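Hydrolase, isochorismatase family (Pseudomonas putida, PDB 4L07) probably hydrolyses the amide of maleamate to give maleate and ammonia, as a maleamate amidase of the isochorismatase-like hydrolases. Local coordinates at residues 23-28 / 137-142; 65-70 / 109-114. One frame throughout, in Å; residues are numbered along the deposited sequence.

Interaction 1. Residues 23-28 / 137-142; sequences AIIVVD and DTVVVT
Ile-25 carries the middle of this strand pairing through its backbone. Ile-25 N donates to Val-140 O at 2.9 Å, in a nearly straight bond of 173°. Ile-25 O takes Thr-142 N at 3.0 Å. Ile-25 O also accepts a weak bond from Thr-142 OG1 at 3.3 Å. That hydroxyl gets there because chi1 of 67° sets it between the backbone N and the carbonyl carbon. Ala-23 pairs likewise, its N to Thr-138 O and its O to Val-140 N. Val-27 N closes the series on Thr-142 O at 2.8 Å, but it is tilted 35° from that carbonyl plane. The odd residues of 23-27 thus bond to 138-142, while Ile-24 and Val-26 bond on their other edge to Pro-64, Ile-66 and Thr-68. The sheet order is 3-2-1-4-5-6, as in Rossmann-like folds, and this pair is where the order switches, between strands 22-27 and 138-144. Just past the strand, Asp-28 makes a salt bridge to Lys-116 and touches Cys-149. These three residues are consistent with the Asp-Lys-Cys triad of isochorismatase-like hydrolases. Ile-24, Val-26 and Thr-142 touch helix 45-60, on the face that also bears Val-140. Ile-24 packs against the methyls of Val-140, though the exact position of its outer methyl is doubtful. With an alanine in place of Ile-24, a gap would probably open between Val-140 and Ile-54 and Ala-58 of helix 45-60. Val-26 CG2 meets Thr-142 OG1 at 3.7 Å. The other face bears Ile-25, Val-27, Val-139 and Val-141. Ile-25 reaches slantwise over Val-139, Ile-25 CD1 lying 3.8 Å from Val-139 CB. Val-27 CG2 rests 3.9 Å from Val-141 CG1. Helix 146-159 touches Val-27 and Val-139 on this side.

Interaction 2. Residues 65-70 / 109-114; sequences VIFTTI and PNDVVV
Phe-67 and Val-114 make the backbone bonds that join these two strands. Phe-67 N donates to Val-112 O at 3.0 Å. Phe-67 O accepts Val-114 N at 2.8 Å, in a bond of 167°. Thr-69 N then donates to Val-114 O. Two CA-H...O contacts lie beside them, from Val-113 CA to Phe-67 O and from Thr-68 CA to Val-114 O. At the start of the pairing a water takes over, donating to the carbonyl of Val-65 and accepting from the amide of Val-112. Val-65 O and Val-112 N stand 4.1 Å apart, too far for a direct bond. The pairing is parallel, and 112-116 is the outermost strand of the chain's sheet on this side. Strand 65-70 is the next one in, with strand 22-27 beyond it, in the α/β fold of the isochorismatase family. Val-112 also packs on Gly-75 of the third subunit. Polar side chains look to partners elsewhere. Asp-111 OD2 receives Gln-108 N and forms a salt bridge with Arg-59, which fixes the carboxylate beside the Phe-67 ring. Asp-111 OD2 comes within 3.3 Å of Phe-67 CE1, and Asp-111 CB is 3.8 Å from Phe-67 CD1. The ring and carboxylate planes are only 24° apart. Thr-68 OG1 bonds to Asp-28, and Thr-69 OG1 to Val-99 O. Apolar contacts lie on both faces. Val-114 turns CG1 between its backbone N and carbonyl carbon, chi1 43°, which brings it alongside Thr-68. The two side chains point the same way and press tightly, Val-114 CG1 to Thr-68 CG2 being 3.3 Å. Ile-66 CG2 also meets Val-114 CG1, at 3.8 Å, the two side chains crossing at a slant. On the side of the sheet that bears Phe-67, Thr-69 CG2 lies 3.9 Å from Val-113 CG1.

Overall arrangement
Both contacts belong to one parallel sheet. Strands 22-27 and 65-70 are neighbours, so Ile-66 bonds to Ile-24 and Val-26 and joins the two pairings. The centres of the two contacts lie about 11 Å apart. Interaction 1 is the deeper one, its centre about 6 Å from the centre of the chain, with helices on both faces. Interaction 2 is about 12 Å out, on the outermost strand, yet mostly buried; the third subunit, another copy of this protein, reaches it. Interaction 1 is almost wholly aliphatic between its strands, with direct backbone bonds. Interaction 2 adds a bridging water, an aromatic ring and a carboxylate. Along the chain, interaction 2 is nested inside interaction 1.

Interaction 1. Residues 23-28 / 137-142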
loop_
_atom_site.group_PDB
_atom_site.type_symbol
_atom_site.label_atom_id
_atom_site.label_comp_id
_atom_site.label_asym_id
_atom_site.label_seq_id
_atom_site.Cartn_x
_atom_site.Cartn_y
_atom_site.Cartn_z
ATOM N N ALA A 23 -14.824 -2.374 14.989
ATOM C CA ALA A 23 -14.500 -0.967 14.808
ATOM C C ALA A 23 -15.476 -0.353 13.814
ATOM O O ALA A 23 -15.961 -1.032 12.894
ATOM C CB ALA A 23 -13.061 -0.797 14.333
ATOM N N ILE A 24 -15.787 0.923 14.020
ATOM C CA ILE A 24 -16.717 1.643 13.160
ATOM C C ILE A 24 -15.920 2.590 12.262
ATOM O O ILE A 24 -15.109 3.383 12.750
ATOM C CB ILE A 24 -17.746 2.462 13.992
ATOM C CG1 ILE A 24 -18.264 1.671 15.216
ATOM C CG2 ILE A 24 -18.863 3.033 13.113
ATOM C CD1 ILE A 24 -18.962 0.347 14.938
ATOM N N ILE A 25 -16.152 2.502 10.955
ATOM C CA ILE A 25 -15.558 3.442 10.005
ATOM C C ILE A 25 -16.673 4.302 9.417
ATOM O O ILE A 25 -17.600 3.783 8.798
ATOM C CB ILE A 25 -14.798 2.724 8.866
ATOM C CG1 ILE A 25 -13.818 1.688 9.436
ATOM C CG2 ILE A 25 -14.113 3.748 7.963
ATOM C CD1 ILE A 25 -13.331 0.673 8.418
ATOM N N VAL A 26 -16.580 5.608 9.631
ATOM C CA VAL A 26 -17.567 6.557 9.107
ATOM C C VAL A 26 -16.944 7.285 7.920
ATOM O O VAL A 26 -16.097 8.163 8.079
ATOM C CB VAL A 26 -18.017 7.556 10.190
ATOM C CG1 VAL A 26 -19.146 8.448 9.676
ATOM C CG2 VAL A 26 -18.465 6.804 11.428
ATOM N N VAL A 27 -17.359 6.889 6.722
ATOM C CA VAL A 27 -16.734 7.363 5.488
ATOM C C VAL A 27 -17.330 8.671 4.967
ATOM O O VAL A 27 -18.467 8.697 4.486
ATOM C CB VAL A 27 -16.820 6.291 4.372
ATOM C CG1 VAL A 27 -16.106 6.763 3.115
ATOM C CG2 VAL A 27 -16.244 4.971 4.856
ATOM N N ASP A 28 -16.551 9.748 5.073
ATOM C CA ASP A 28 -16.833 11.016 4.385
ATOM C C ASP A 28 -18.217 11.614 4.658
ATOM O O ASP A 28 -18.847 12.158 3.743
ATOM C CB ASP A 28 -16.633 10.871 2.865
ATOM C CG ASP A 28 -15.211 10.481 2.491
ATOM O OD1 ASP A 28 -14.304 10.588 3.348
ATOM O OD2 ASP A 28 -14.996 10.083 1.321
ATOM N N ASP A 137 -10.932 -7.032 14.187
ATOM C CA ASP A 137 -11.203 -8.160 13.287
ATOM C C ASP A 137 -12.444 -7.968 12.409
ATOM O O ASP A 137 -12.607 -8.662 11.396
ATOM C CB ASP A 137 -11.271 -9.496 14.049
ATOM C CG ASP A 137 -12.331 -9.516 15.151
ATOM O OD1 ASP A 137 -13.292 -8.722 15.119
ATOM O OD2 ASP A 137 -12.203 -10.367 16.057
ATOM N N THR A 138 -13.304 -7.032 12.801
ATOM C CA THR A 138 -14.578 -6.801 12.122
ATOM C C THR A 138 -14.836 -5.303 12.049
ATOM O O THR A 138 -14.766 -4.604 13.066
ATOM C CB THR A 138 -15.746 -7.483 12.869
ATOM O OG1 THR A 138 -15.404 -8.844 13.153
ATOM C CG2 THR A 138 -17.028 -7.451 12.030
ATOM N N VAL A 139 -15.120 -4.809 10.845
ATOM C CA VAL A 139 -15.415 -3.389 10.660
ATOM C C VAL A 139 -16.861 -3.184 10.233
ATOM O O VAL A 139 -17.419 -3.992 9.477
ATOM C CB VAL A 139 -14.443 -2.678 9.682
ATOM C CG1 VAL A 139 -13.018 -2.699 10.234
ATOM C CG2 VAL A 139 -14.489 -3.292 8.285
ATOM N N VAL A 140 -17.470 -2.123 10.751
ATOM C CA VAL A 140 -18.782 -1.693 10.281
ATOM C C VAL A 140 -18.575 -0.413 9.475
ATOM O O VAL A 140 -18.015 0.578 9.973
ATOM C CB VAL A 140 -19.821 -1.502 11.416
ATOM C CG1 VAL A 140 -19.696 -2.583 12.485
ATOM C CG2 VAL A 140 -19.717 -0.126 12.024
ATOM N N VAL A 141 -18.991 -0.453 8.216
ATOM C CA VAL A 141 -18.766 0.666 7.315
ATOM C C VAL A 141 -20.068 1.429 7.082
ATOM O O VAL A 141 -21.097 0.833 6.773
ATOM C CB VAL A 141 -18.143 0.214 5.973
ATOM C CG1 VAL A 141 -17.809 1.420 5.103
ATOM C CG2 VAL A 141 -16.885 -0.609 6.213
ATOM N N THR A 142 -19.992 2.747 7.247
ATOM C CA THR A 142 -21.108 3.672 7.048
ATOM C C THR A 142 -20.586 4.873 6.257
ATOM O O THR A 142 -19.378 5.027 6.099
ATOM C CB THR A 142 -21.650 4.194 8.402
ATOM O OG1 THR A 142 -20.660 5.022 9.037
ATOM C CG2 THR A 142 -22.010 3.044 9.339
#

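Interaction 2. Residues 65-70 / 109-114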
loop_
_atom_site.group_PDB
_atom_site.type_symbol
_atom_site.label_atom_id
_atom_site.label_comp_id
_atom_site.label_asym_id
_atom_site.label_seq_id
_atom_site.Cartn_x
_atom_site.Cartn_y
_atom_site.Cartn_z
ATOM N N VAL A 65 -13.660 4.041 16.888
ATOM C CA VAL A 65 -14.561 4.779 15.996
ATOM C C VAL A 65 -13.698 5.754 15.212
ATOM O O VAL A 65 -13.083 6.643 15.797
ATOM C CB VAL A 65 -15.642 5.562 16.777
ATOM C CG1 VAL A 65 -16.413 6.504 15.849
ATOM C CG2 VAL A 65 -16.592 4.611 17.493
ATOM N N ILE A 66 -13.636 5.576 13.893
ATOM C CA ILE A 66 -12.753 6.376 13.036
ATOM C C ILE A 66 -13.538 7.031 11.893
ATOM O O ILE A 66 -14.255 6.349 11.152
ATOM C CB ILE A 66 -11.595 5.521 12.466
ATOM C CG1 ILE A 66 -10.768 4.911 13.604
ATOM C CG2 ILE A 66 -10.694 6.359 11.561
ATOM C CD1 ILE A 66 -9.874 3.765 13.175
ATOM N N PHE A 67 -13.404 8.352 11.769
ATOM C CA PHE A 67 -14.030 9.123 10.693
ATOM C C PHE A 67 -13.027 9.410 9.586
ATOM O O PHE A 67 -11.849 9.631 9.857
ATOM C CB PHE A 67 -14.543 10.465 11.229
ATOM C CG PHE A 67 -15.677 10.342 12.207
ATOM C CD1 PHE A 67 -15.446 10.004 13.541
ATOM C CD2 PHE A 67 -16.985 10.598 11.800
ATOM C CE1 PHE A 67 -16.497 9.894 14.442
ATOM C CE2 PHE A 67 -18.041 10.495 12.698
ATOM C CZ PHE A 67 -17.797 10.140 14.017
ATOM N N THR A 68 -13.500 9.422 8.340
ATOM C CA THR A 68 -12.662 9.805 7.204
ATOM C C THR A 68 -13.193 11.058 6.520
ATOM O O THR A 68 -14.386 11.362 6.594
ATOM C CB THR A 68 -12.521 8.664 6.169
ATOM O OG1 THR A 68 -13.692 8.597 5.355
ATOM C CG2 THR A 68 -12.319 7.323 6.858
ATOM N N THR A 69 -12.296 11.781 5.862
ATOM C CA THR A 69 -12.653 12.952 5.073
ATOM C C THR A 69 -11.688 13.047 3.895
ATOM O O THR A 69 -10.517 12.650 4.003
ATOM C CB THR A 69 -12.647 14.255 5.924
ATOM O OG1 THR A 69 -13.246 15.331 5.189
ATOM C CG2 THR A 69 -11.228 14.652 6.333
ATOM N N ILE A 70 -12.191 13.541 2.771
ATOM C CA ILE A 70 -11.358 13.876 1.626
ATOM C C ILE A 70 -11.003 15.361 1.729
ATOM O O ILE A 70 -11.892 16.218 1.789
ATOM C CB ILE A 70 -12.092 13.617 0.286
ATOM C CG1 ILE A 70 -12.354 12.112 0.086
ATOM C CG2 ILE A 70 -11.297 14.204 -0.875
ATOM C CD1 ILE A 70 -13.306 11.783 -1.055
ATOM N N PRO A 109 -14.470 15.335 20.210
ATOM C CA PRO A 109 -13.062 15.694 20.136
ATOM C C PRO A 109 -12.098 14.499 20.153
ATOM O O PRO A 109 -11.056 14.571 19.496
ATOM C CB PRO A 109 -12.866 16.561 21.381
ATOM C CG PRO A 109 -14.176 17.266 21.522
ATOM C CD PRO A 109 -15.217 16.267 21.089
ATOM N N ASN A 110 -12.434 13.440 20.898
ATOM C CA ASN A 110 -11.583 12.239 20.998
ATOM C C ASN A 110 -11.442 11.490 19.668
ATOM O O ASN A 110 -10.435 10.816 19.435
ATOM C CB ASN A 110 -12.152 11.234 22.012
ATOM C CG ASN A 110 -11.707 11.491 23.448
ATOM O OD1 ASN A 110 -11.989 10.684 24.335
ATOM N ND2 ASN A 110 -11.026 12.597 23.688
ATOM N N ASP A 111 -12.466 11.586 18.822
ATOM C CA ASP A 111 -12.565 10.744 17.619
ATOM C C ASP A 111 -11.472 11.055 16.600
ATOM O O ASP A 111 -11.282 12.206 16.206
ATOM C CB ASP A 111 -13.944 10.897 16.957
ATOM C CG ASP A 111 -15.099 10.456 17.858
ATOM O OD1 ASP A 111 -14.893 9.663 18.804
ATOM O OD2 ASP A 111 -16.240 10.897 17.596
ATOM N N VAL A 112 -10.757 10.012 16.177
ATOM C CA VAL A 112 -9.719 10.143 15.161
ATOM C C VAL A 112 -10.330 10.420 13.789
ATOM O O VAL A 112 -11.287 9.753 13.376
ATOM C CB VAL A 112 -8.829 8.881 15.104
ATOM C CG1 VAL A 112 -7.906 8.911 13.888
ATOM C CG2 VAL A 112 -8.025 8.745 16.388
ATOM N N VAL A 113 -9.784 11.424 13.108
ATOM C CA VAL A 113 -10.123 11.698 11.715
ATOM C C VAL A 113 -8.932 11.335 10.824
ATOM O O VAL A 113 -7.800 11.724 11.099
ATOM C CB VAL A 113 -10.545 13.167 11.513
ATOM C CG1 VAL A 113 -10.852 13.461 10.048
ATOM C CG2 VAL A 113 -11.763 13.478 12.373
ATOM N N VAL A 114 -9.200 10.562 9.775
ATOM C CA VAL A 114 -8.186 10.229 8.774
ATOM C C VAL A 114 -8.478 10.995 7.479
ATOM O O VAL A 114 -9.596 10.947 6.952
ATOM C CB VAL A 114 -8.098 8.697 8.533
ATOM C CG1 VAL A 114 -9.476 8.085 8.444
ATOM C CG2 VAL A 114 -7.288 8.365 7.284
HETATM O O HOH W 1 -10.996 7.449 17.419
#